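Local coordinates for protein plasmodium falciparum gamete antigen 27/25 (Plasmodium falciparum, PDB 1N81) that is of unknown biochemical function but is essential for sexual development of the malaria parasite and may form dimers, at residues 47-58 against 74-85; 14-22 against 168-176. All blocks are in the same frame, centred on the assembly; numbering follows the deposited sequence.

Contact 1 of 2, residues 47-58 against 74-85; sequences LKDRVSIRRYVR and QDNIVNRISDRL
With CG swung opposite its backbone N (chi1 -172°) and the chain bent at chi3, Arg54 lays its guanidinium over Val78, CG2 of which lies under the centre of one face. The group's edge meets two partners from helix 71-89: NE donates to OE1 of Gln74 over 3.0 Å, and NH2 forms a salt bridge, modelled too short to be taken literally, with OD1 of Asp75, whose carboxylate plane is turned 75° from the guanidinium. Arg50, one helical turn earlier, bends at chi3 (64°) to cover CG1 of Val78, and its NH1 points to OD1 of Asn79 in a hydrogen bond of doubtful length. Val78 is thus a knob in a hole formed by Arg50, Ile53, Arg54 and Val57. The packing is reciprocal knobs-into-holes between consecutive helices of an all-helical fold, the axes of the two short segments lying 9.5 Å apart. Ile53 enters among Val78, Ile81, Ser82 and Leu85, its CG2 3.6 Å from CG2 of Ile81, while its CD1 meets CD1 of Leu85 tip to tip at 3.9 Å. Val57 CG2 fills the next hole, 3.7 Å from Ile81 CD1. Ser82 OG lies 3.1 Å from Leu47 O.

Contact 2 of 2, residues 14-22 against 168-176; sequences RIRKVGDIE and QFLIDVVDS
This is a buried helix-helix contact near the centre of the chain, joining the first half of helix 13-35 to the C-terminal end of helix 156-173. The axes of the two short helical segments run 11.1 Å apart at 125°, and Phe169 inserts as a knob among Ile15, Val18, Gly19 and Glu22. Its ring turns an edge to helix 13-35: CZ lies 3.8 Å from Gly19 N, and CD1 is 3.3 Å from OE2 of Glu22. Val173 CG2 covers the centre of one ring face, and Val173 CG1 lies 3.8 Å from Val18 CB. Ile15 bends at chi2 (-73°), CD1 turning back beside CA to lie 3.9 Å from Val174 CG2 and 4.0 Å from Phe169 CE2. At the C-terminal end of helix 156-173, the extended Arg14 donates from NH1 to Val173 O in a bond implausibly short as modelled, and a water that donates to Asp172 O weakly accepts from the same NH1. Asp175 OD1 makes a long charge pair with Arg14 NE, well out of the guanidinium plane. Ile113 of helix 96-122 and Arg80 of helix 71-89 also pack on Phe169, while Glu22 OE1 forms salt bridges with Arg80 and Arg84.

Overall arrangement
From the N terminus, the chain first forms helix 13-35, whose residues 14-22 meet their partner 146 residues on. Contact 1 closes a short loop, helix 71-89 packing against helix 50-63 across a short connection. After helices 96-122, 126-133 and 136-150, helix 156-173 returns to the first helix and closes contact 2, so the small loop lies wholly within the large one. The centres of the two contacts are about 15 Å apart, and helix 71-89 bridges them: Asn76 ND2 probably hydrogen-bonds Asp172 OD2 at 2.6 Å, and Ile77 CG1 packs 3.6 Å from Glu22 OE2. Helices 13-35, 50-63, 71-89 and 156-173 are thereby tied together.

Contact 1 of 2, residues 47-58 against 74-85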
loop_
_atom_site.group_PDB
_atom_site.type_symbol
_atom_site.label_atom_id
_atom_site.label_comp_id
_atom_site.label_asym_id
_atom_site.label_seq_id
_atom_site.Cartn_x
_atom_site.Cartn_y
_atom_site.Cartn_z
ATOM N N LEU A 47 -0.188 1.991 -18.537
ATOM C CA LEU A 47 -0.869 1.160 -17.550
ATOM C C LEU A 47 -0.031 -0.035 -17.118
ATOM O O LEU A 47 0.020 -0.373 -15.932
ATOM C CB LEU A 47 -2.235 0.683 -18.085
ATOM C CG LEU A 47 -3.265 1.791 -18.295
ATOM C CD1 LEU A 47 -4.580 1.213 -18.876
ATOM C CD2 LEU A 47 -3.521 2.477 -16.960
ATOM N N LYS A 48 0.636 -0.679 -18.062
ATOM C CA LYS A 48 1.454 -1.824 -17.677
ATOM C C LYS A 48 2.959 -1.621 -17.897
ATOM O O LYS A 48 3.720 -2.580 -17.983
ATOM C CB LYS A 48 0.989 -3.088 -18.419
ATOM C CG LYS A 48 -0.233 -3.760 -17.801
ATOM C CD LYS A 48 -0.328 -5.219 -18.247
ATOM C CE LYS A 48 -1.542 -5.891 -17.650
ATOM N NZ LYS A 48 -1.528 -5.849 -16.154
ATOM N N ASP A 49 3.398 -0.372 -17.990
ATOM C CA ASP A 49 4.833 -0.096 -18.183
ATOM C C ASP A 49 5.595 -0.288 -16.870
ATOM O O ASP A 49 5.849 0.682 -16.147
ATOM C CB ASP A 49 5.011 1.331 -18.648
ATOM C CG ASP A 49 6.441 1.654 -18.971
ATOM O OD1 ASP A 49 7.359 0.809 -18.739
ATOM O OD2 ASP A 49 6.615 2.776 -19.465
ATOM N N ARG A 50 5.962 -1.530 -16.557
ATOM C CA ARG A 50 6.648 -1.799 -15.288
ATOM C C ARG A 50 7.959 -1.038 -15.118
ATOM O O ARG A 50 8.319 -0.628 -14.011
ATOM C CB ARG A 50 6.925 -3.300 -15.129
ATOM C CG ARG A 50 5.681 -4.173 -15.072
ATOM C CD ARG A 50 6.063 -5.646 -15.003
ATOM N NE ARG A 50 6.780 -5.951 -13.771
ATOM C CZ ARG A 50 6.198 -6.003 -12.579
ATOM N NH1 ARG A 50 4.895 -5.770 -12.485
ATOM N NH2 ARG A 50 6.915 -6.286 -11.493
ATOM N N VAL A 51 8.676 -0.839 -16.213
ATOM C CA VAL A 51 9.943 -0.129 -16.134
ATOM C C VAL A 51 9.685 1.280 -15.625
ATOM O O VAL A 51 10.312 1.704 -14.665
ATOM C CB VAL A 51 10.681 -0.111 -17.518
ATOM C CG1 VAL A 51 11.994 0.651 -17.405
ATOM C CG2 VAL A 51 10.997 -1.577 -17.967
ATOM N N SER A 52 8.756 2.006 -16.231
ATOM C CA SER A 52 8.500 3.346 -15.736
ATOM C C SER A 52 7.993 3.344 -14.297
ATOM O O SER A 52 8.463 4.131 -13.471
ATOM C CB SER A 52 7.491 4.075 -16.615
ATOM O OG SER A 52 7.985 4.173 -17.933
ATOM N N ILE A 53 7.049 2.461 -13.989
ATOM C CA ILE A 53 6.505 2.439 -12.647
ATOM C C ILE A 53 7.637 2.206 -11.649
ATOM O O ILE A 53 7.712 2.875 -10.614
ATOM C CB ILE A 53 5.424 1.337 -12.467
ATOM C CG1 ILE A 53 4.163 1.675 -13.276
ATOM C CG2 ILE A 53 5.064 1.194 -10.952
ATOM C CD1 ILE A 53 3.230 0.439 -13.398
ATOM N N ARG A 54 8.522 1.262 -11.945
ATOM C CA ARG A 54 9.619 1.019 -11.016
ATOM C C ARG A 54 10.476 2.274 -10.889
ATOM O O ARG A 54 11.042 2.533 -9.835
ATOM C CB ARG A 54 10.493 -0.150 -11.466
ATOM C CG ARG A 54 11.512 -0.504 -10.400
ATOM C CD ARG A 54 12.387 -1.667 -10.761
ATOM N NE ARG A 54 11.944 -2.949 -10.211
ATOM C CZ ARG A 54 11.050 -3.731 -10.799
ATOM N NH1 ARG A 54 10.497 -3.356 -11.946
ATOM N NH2 ARG A 54 10.742 -4.906 -10.276
ATOM N N ARG A 55 10.564 3.059 -11.954
ATOM C CA ARG A 55 11.350 4.288 -11.885
ATOM C C ARG A 55 10.658 5.233 -10.892
ATOM O O ARG A 55 11.318 5.944 -10.136
ATOM C CB ARG A 55 11.461 4.936 -13.277
ATOM C CG ARG A 55 12.434 6.118 -13.343
ATOM C CD ARG A 55 12.443 6.758 -14.725
ATOM N NE ARG A 55 12.532 5.724 -15.745
ATOM C CZ ARG A 55 11.557 5.432 -16.594
ATOM N NH1 ARG A 55 10.409 6.105 -16.561
ATOM N NH2 ARG A 55 11.726 4.450 -17.463
ATOM N N TYR A 56 9.322 5.252 -10.888
ATOM C CA TYR A 56 8.627 6.109 -9.930
ATOM C C TYR A 56 8.869 5.607 -8.515
ATOM O O TYR A 56 9.006 6.398 -7.588
ATOM C CB TYR A 56 7.117 6.192 -10.227
ATOM C CG TYR A 56 6.783 7.221 -11.277
ATOM C CD1 TYR A 56 7.310 7.120 -12.562
ATOM C CD2 TYR A 56 5.984 8.314 -10.977
ATOM C CE1 TYR A 56 7.049 8.081 -13.517
ATOM C CE2 TYR A 56 5.716 9.292 -11.934
ATOM C CZ TYR A 56 6.251 9.158 -13.198
ATOM O OH TYR A 56 5.964 10.086 -14.162
ATOM N N VAL A 57 8.920 4.299 -8.333
ATOM C CA VAL A 57 9.190 3.779 -6.985
ATOM C C VAL A 57 10.559 4.287 -6.509
ATOM O O VAL A 57 10.676 4.816 -5.410
ATOM C CB VAL A 57 9.165 2.231 -6.968
ATOM C CG1 VAL A 57 9.680 1.697 -5.597
ATOM C CG2 VAL A 57 7.698 1.738 -7.237
ATOM N N ARG A 58 11.585 4.133 -7.352
ATOM C CA ARG A 58 12.950 4.575 -7.024
ATOM C C ARG A 58 12.993 6.026 -6.623
ATOM O O ARG A 58 13.573 6.353 -5.609
ATOM C CB ARG A 58 13.895 4.383 -8.199
ATOM C CG ARG A 58 14.359 2.973 -8.419
ATOM C CD ARG A 58 15.523 3.002 -9.413
ATOM N NE ARG A 58 15.840 1.679 -9.947
ATOM C CZ ARG A 58 15.238 1.118 -10.995
ATOM N NH1 ARG A 58 14.273 1.763 -11.642
ATOM N NH2 ARG A 58 15.599 -0.099 -11.388
ATOM N N GLN A 74 10.428 -4.926 -3.842
ATOM C CA GLN A 74 10.235 -3.903 -4.833
ATOM C C GLN A 74 9.363 -4.421 -5.981
ATOM O O GLN A 74 8.501 -3.687 -6.468
ATOM C CB GLN A 74 11.565 -3.407 -5.387
ATOM C CG GLN A 74 11.475 -1.938 -5.791
ATOM C CD GLN A 74 12.670 -1.479 -6.581
ATOM O OE1 GLN A 74 13.042 -2.095 -7.585
ATOM N NE2 GLN A 74 13.274 -0.379 -6.148
ATOM N N ASP A 75 9.568 -5.675 -6.405
ATOM C CA ASP A 75 8.779 -6.250 -7.509
ATOM C C ASP A 75 7.288 -6.226 -7.174
ATOM O O ASP A 75 6.456 -5.914 -8.037
ATOM C CB ASP A 75 9.155 -7.717 -7.812
ATOM C CG ASP A 75 10.547 -7.877 -8.435
ATOM O OD1 ASP A 75 11.056 -6.926 -9.061
ATOM O OD2 ASP A 75 11.119 -8.982 -8.307
ATOM N N ASN A 76 6.941 -6.596 -5.937
ATOM C CA ASN A 76 5.526 -6.573 -5.558
ATOM C C ASN A 76 4.979 -5.165 -5.401
ATOM O O ASN A 76 3.774 -4.956 -5.589
ATOM C CB ASN A 76 5.261 -7.359 -4.279
ATOM C CG ASN A 76 5.339 -8.869 -4.502
ATOM O OD1 ASN A 76 5.295 -9.335 -5.636
ATOM N ND2 ASN A 76 5.434 -9.629 -3.416
ATOM N N ILE A 77 5.832 -4.206 -5.043
ATOM C CA ILE A 77 5.344 -2.822 -4.926
ATOM C C ILE A 77 4.892 -2.420 -6.328
ATOM O O ILE A 77 3.783 -1.907 -6.506
ATOM C CB ILE A 77 6.445 -1.808 -4.439
ATOM C CG1 ILE A 77 6.721 -2.015 -2.954
ATOM C CG2 ILE A 77 5.959 -0.346 -4.640
ATOM C CD1 ILE A 77 7.815 -1.083 -2.411
ATOM N N VAL A 78 5.745 -2.683 -7.319
ATOM C CA VAL A 78 5.434 -2.361 -8.713
ATOM C C VAL A 78 4.153 -3.082 -9.148
ATOM O O VAL A 78 3.272 -2.476 -9.775
ATOM C CB VAL A 78 6.577 -2.762 -9.668
ATOM C CG1 VAL A 78 6.142 -2.514 -11.131
ATOM C CG2 VAL A 78 7.830 -1.941 -9.350
ATOM N N ASN A 79 4.052 -4.368 -8.814
ATOM C CA ASN A 79 2.857 -5.123 -9.174
ATOM C C ASN A 79 1.608 -4.487 -8.587
ATOM O O ASN A 79 0.636 -4.242 -9.303
ATOM C CB ASN A 79 2.923 -6.578 -8.680
ATOM C CG ASN A 79 3.965 -7.396 -9.404
ATOM O OD1 ASN A 79 4.287 -7.115 -10.545
ATOM N ND2 ASN A 79 4.487 -8.426 -8.746
ATOM N N ARG A 80 1.638 -4.222 -7.282
ATOM C CA ARG A 80 0.474 -3.633 -6.611
ATOM C C ARG A 80 0.105 -2.293 -7.237
ATOM O O ARG A 80 -1.071 -1.986 -7.415
ATOM C CB ARG A 80 0.727 -3.468 -5.097
ATOM C CG ARG A 80 0.568 -4.788 -4.285
ATOM C CD ARG A 80 0.580 -4.473 -2.786
ATOM N NE ARG A 80 1.843 -3.850 -2.373
ATOM C CZ ARG A 80 2.913 -4.531 -1.985
ATOM N NH1 ARG A 80 2.859 -5.861 -1.959
ATOM N NH2 ARG A 80 4.016 -3.887 -1.594
ATOM N N ILE A 81 1.107 -1.498 -7.584
ATOM C CA ILE A 81 0.826 -0.202 -8.174
ATOM C C ILE A 81 0.119 -0.397 -9.529
ATOM O O ILE A 81 -0.927 0.203 -9.785
ATOM C CB ILE A 81 2.127 0.626 -8.349
ATOM C CG1 ILE A 81 2.604 1.181 -6.983
ATOM C CG2 ILE A 81 1.882 1.753 -9.332
ATOM C CD1 ILE A 81 4.020 1.910 -7.033
ATOM N N SER A 82 0.682 -1.243 -10.388
ATOM C CA SER A 82 0.057 -1.476 -11.683
ATOM C C SER A 82 -1.373 -1.982 -11.473
ATOM O O SER A 82 -2.291 -1.551 -12.163
ATOM C CB SER A 82 0.860 -2.484 -12.514
ATOM O OG SER A 82 0.290 -2.563 -13.810
ATOM N N ASP A 83 -1.582 -2.872 -10.511
ATOM C CA ASP A 83 -2.943 -3.338 -10.305
ATOM C C ASP A 83 -3.895 -2.220 -9.898
ATOM O O ASP A 83 -5.057 -2.223 -10.292
ATOM C CB ASP A 83 -2.974 -4.481 -9.291
ATOM C CG ASP A 83 -2.315 -5.753 -9.839
ATOM O OD1 ASP A 83 -2.080 -5.823 -11.074
ATOM O OD2 ASP A 83 -2.039 -6.680 -9.049
ATOM N N ARG A 84 -3.405 -1.253 -9.126
ATOM C CA ARG A 84 -4.249 -0.141 -8.705
ATOM C C ARG A 84 -4.586 0.707 -9.917
ATOM O O ARG A 84 -5.690 1.235 -9.999
ATOM C CB ARG A 84 -3.568 0.728 -7.631
ATOM C CG ARG A 84 -3.473 0.073 -6.238
ATOM C CD ARG A 84 -2.898 1.062 -5.200
ATOM N NE ARG A 84 -2.587 0.346 -3.969
ATOM C CZ ARG A 84 -1.391 -0.142 -3.659
ATOM N NH1 ARG A 84 -0.359 0.018 -4.482
ATOM N NH2 ARG A 84 -1.247 -0.820 -2.532
ATOM N N LEU A 85 -3.638 0.846 -10.850
ATOM C CA LEU A 85 -3.889 1.644 -12.058
ATOM C C LEU A 85 -5.087 1.046 -12.818
ATOM O O LEU A 85 -6.022 1.757 -13.203
ATOM C CB LEU A 85 -2.662 1.638 -12.970
ATOM C CG LEU A 85 -1.353 2.137 -12.335
ATOM C CD1 LEU A 85 -0.270 2.163 -13.385
ATOM C CD2 LEU A 85 -1.532 3.499 -11.731
#

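Contact 2 of 2, residues 14-22 against 168-176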
loop_
_atom_site.group_PDB
_atom_site.type_symbol
_atom_site.label_atom_id
_atom_site.label_comp_id
_atom_site.label_asym_id
_atom_site.label_seq_id
_atom_site.Cartn_x
_atom_site.Cartn_y
_atom_site.Cartn_z
ATOM N N ARG A 14 9.353 1.377 9.353
ATOM C CA ARG A 14 9.476 0.698 8.057
ATOM C C ARG A 14 8.129 0.695 7.302
ATOM O O ARG A 14 8.093 0.911 6.087
ATOM C CB ARG A 14 9.914 -0.755 8.215
ATOM C CG ARG A 14 10.160 -1.350 6.853
ATOM C CD ARG A 14 10.527 -2.827 6.881
ATOM N NE ARG A 14 11.370 -3.017 5.729
ATOM C CZ ARG A 14 11.122 -3.866 4.765
ATOM N NH1 ARG A 14 10.050 -4.633 4.829
ATOM N NH2 ARG A 14 11.911 -3.906 3.716
ATOM N N ILE A 15 7.048 0.445 8.031
ATOM C CA ILE A 15 5.702 0.456 7.450
ATOM C C ILE A 15 5.424 1.871 6.934
ATOM O O ILE A 15 4.998 2.072 5.794
ATOM C CB ILE A 15 4.660 0.105 8.508
ATOM C CG1 ILE A 15 4.734 -1.395 8.823
ATOM C CG2 ILE A 15 3.263 0.478 8.024
ATOM C CD1 ILE A 15 4.175 -2.271 7.712
ATOM N N ARG A 16 5.716 2.855 7.777
ATOM C CA ARG A 16 5.487 4.260 7.431
ATOM C C ARG A 16 6.230 4.665 6.160
ATOM O O ARG A 16 5.640 5.290 5.270
ATOM C CB ARG A 16 5.894 5.137 8.631
ATOM C CG ARG A 16 5.777 6.640 8.480
ATOM C CD ARG A 16 6.024 7.284 9.860
ATOM N NE ARG A 16 5.845 8.739 9.876
ATOM C CZ ARG A 16 5.628 9.456 10.977
ATOM N NH1 ARG A 16 5.557 8.858 12.160
ATOM N NH2 ARG A 16 5.477 10.773 10.894
ATOM N N LYS A 17 7.517 4.314 6.065
ATOM C CA LYS A 17 8.288 4.664 4.873
ATOM C C LYS A 17 7.934 3.866 3.614
ATOM O O LYS A 17 7.765 4.448 2.532
ATOM C CB LYS A 17 9.797 4.547 5.131
ATOM C CG LYS A 17 10.317 5.607 6.118
ATOM C CD LYS A 17 11.746 5.334 6.530
ATOM C CE LYS A 17 12.232 6.313 7.582
ATOM N NZ LYS A 17 13.553 5.875 8.115
ATOM N N VAL A 18 7.830 2.548 3.727
ATOM C CA VAL A 18 7.521 1.773 2.533
ATOM C C VAL A 18 6.096 2.154 2.076
ATOM O O VAL A 18 5.825 2.281 0.883
ATOM C CB VAL A 18 7.637 0.245 2.789
ATOM C CG1 VAL A 18 7.441 -0.521 1.468
ATOM C CG2 VAL A 18 9.016 -0.074 3.330
ATOM N N GLY A 19 5.203 2.364 3.043
ATOM C CA GLY A 19 3.865 2.774 2.685
ATOM C C GLY A 19 3.941 4.113 1.945
ATOM O O GLY A 19 3.388 4.252 0.860
ATOM N N ASP A 20 4.633 5.105 2.510
ATOM C CA ASP A 20 4.732 6.401 1.825
ATOM C C ASP A 20 5.321 6.278 0.453
ATOM O O ASP A 20 4.841 6.904 -0.509
ATOM C CB ASP A 20 5.540 7.416 2.653
ATOM C CG ASP A 20 4.688 8.077 3.732
ATOM O OD1 ASP A 20 3.455 7.838 3.725
ATOM O OD2 ASP A 20 5.222 8.836 4.570
ATOM N N ILE A 21 6.353 5.457 0.342
ATOM C CA ILE A 21 6.999 5.248 -0.934
ATOM C C ILE A 21 6.061 4.686 -2.027
ATOM O O ILE A 21 5.956 5.251 -3.126
ATOM C CB ILE A 21 8.196 4.300 -0.766
ATOM C CG1 ILE A 21 9.348 5.059 -0.081
ATOM C CG2 ILE A 21 8.624 3.741 -2.114
ATOM C CD1 ILE A 21 10.388 4.155 0.527
ATOM N N GLU A 22 5.387 3.591 -1.699
ATOM C CA GLU A 22 4.460 2.907 -2.605
ATOM C C GLU A 22 3.256 3.766 -2.969
ATOM O O GLU A 22 2.893 3.888 -4.134
ATOM C CB GLU A 22 3.937 1.617 -1.941
ATOM C CG GLU A 22 2.748 0.968 -2.689
ATOM C CD GLU A 22 2.578 -0.535 -2.420
ATOM O OE1 GLU A 22 1.578 -1.124 -2.898
ATOM O OE2 GLU A 22 3.442 -1.133 -1.749
ATOM N N GLN A 168 -0.982 -8.893 1.254
ATOM C CA GLN A 168 0.296 -9.072 0.568
ATOM C C GLN A 168 1.330 -8.089 1.044
ATOM O O GLN A 168 2.479 -8.457 1.296
ATOM C CB GLN A 168 0.173 -8.909 -0.948
ATOM C CG GLN A 168 1.505 -9.208 -1.615
ATOM C CD GLN A 168 1.485 -8.985 -3.085
ATOM O OE1 GLN A 168 1.519 -7.850 -3.554
ATOM N NE2 GLN A 168 1.405 -10.073 -3.840
ATOM N N PHE A 169 0.932 -6.823 1.138
ATOM C CA PHE A 169 1.838 -5.776 1.587
ATOM C C PHE A 169 2.397 -6.091 2.994
ATOM O O PHE A 169 3.586 -5.960 3.245
ATOM C CB PHE A 169 1.104 -4.421 1.619
ATOM C CG PHE A 169 1.966 -3.273 2.096
ATOM C CD1 PHE A 169 2.504 -2.362 1.181
ATOM C CD2 PHE A 169 2.234 -3.107 3.455
ATOM C CE1 PHE A 169 3.309 -1.282 1.603
ATOM C CE2 PHE A 169 3.032 -2.041 3.901
ATOM C CZ PHE A 169 3.575 -1.120 2.960
ATOM N N LEU A 170 1.533 -6.481 3.918
ATOM C CA LEU A 170 1.990 -6.766 5.270
ATOM C C LEU A 170 3.027 -7.915 5.288
ATOM O O LEU A 170 4.109 -7.787 5.866
ATOM C CB LEU A 170 0.781 -7.095 6.149
ATOM C CG LEU A 170 -0.080 -5.846 6.401
ATOM C CD1 LEU A 170 -1.403 -6.253 6.955
ATOM C CD2 LEU A 170 0.611 -4.884 7.344
ATOM N N ILE A 171 2.713 -9.023 4.632
ATOM C CA ILE A 171 3.643 -10.150 4.604
ATOM C C ILE A 171 5.001 -9.730 4.043
ATOM O O ILE A 171 6.024 -10.054 4.602
ATOM C CB ILE A 171 3.050 -11.331 3.791
ATOM C CG1 ILE A 171 1.867 -11.918 4.556
ATOM C CG2 ILE A 171 4.118 -12.422 3.595
ATOM C CD1 ILE A 171 0.951 -12.785 3.713
ATOM N N ASP A 172 4.999 -8.972 2.955
ATOM C CA ASP A 172 6.223 -8.499 2.341
ATOM C C ASP A 172 6.993 -7.473 3.124
ATOM O O ASP A 172 8.217 -7.445 3.063
ATOM C CB ASP A 172 5.951 -7.810 1.003
ATOM C CG ASP A 172 5.663 -8.767 -0.076
ATOM O OD1 ASP A 172 5.775 -9.983 0.193
ATOM O OD2 ASP A 172 5.338 -8.308 -1.183
ATOM N N VAL A 173 6.286 -6.611 3.843
ATOM C CA VAL A 173 6.968 -5.504 4.492
ATOM C C VAL A 173 7.244 -5.538 5.983
ATOM O O VAL A 173 8.303 -5.097 6.409
ATOM C CB VAL A 173 6.225 -4.177 4.105
ATOM C CG1 VAL A 173 6.932 -2.962 4.706
ATOM C CG2 VAL A 173 6.149 -4.071 2.553
ATOM N N VAL A 174 6.304 -6.042 6.769
ATOM C CA VAL A 174 6.479 -6.115 8.213
ATOM C C VAL A 174 7.753 -6.899 8.509
ATOM O O VAL A 174 7.979 -7.963 7.918
ATOM C CB VAL A 174 5.291 -6.836 8.887
ATOM C CG1 VAL A 174 5.558 -6.991 10.395
ATOM C CG2 VAL A 174 3.998 -6.028 8.677
ATOM N N ASP A 175 8.577 -6.374 9.418
ATOM C CA ASP A 175 9.831 -7.020 9.804
ATOM C C ASP A 175 10.062 -6.945 11.308
ATOM O O ASP A 175 11.094 -7.401 11.801
ATOM C CB ASP A 175 11.022 -6.370 9.086
ATOM C CG ASP A 175 11.370 -4.995 9.650
ATOM O OD1 ASP A 175 12.399 -4.409 9.253
ATOM O OD2 ASP A 175 10.609 -4.498 10.494
ATOM N N SER A 176 9.095 -6.400 12.038
ATOM C CA SER A 176 9.232 -6.235 13.484
ATOM C C SER A 176 9.388 -7.526 14.294
ATOM O O SER A 176 9.950 -7.507 15.371
ATOM C CB SER A 176 8.033 -5.457 14.044
ATOM O OG SER A 176 6.846 -6.232 13.936
HETATM O O HOH W 1 10.659 -7.044 4.296
#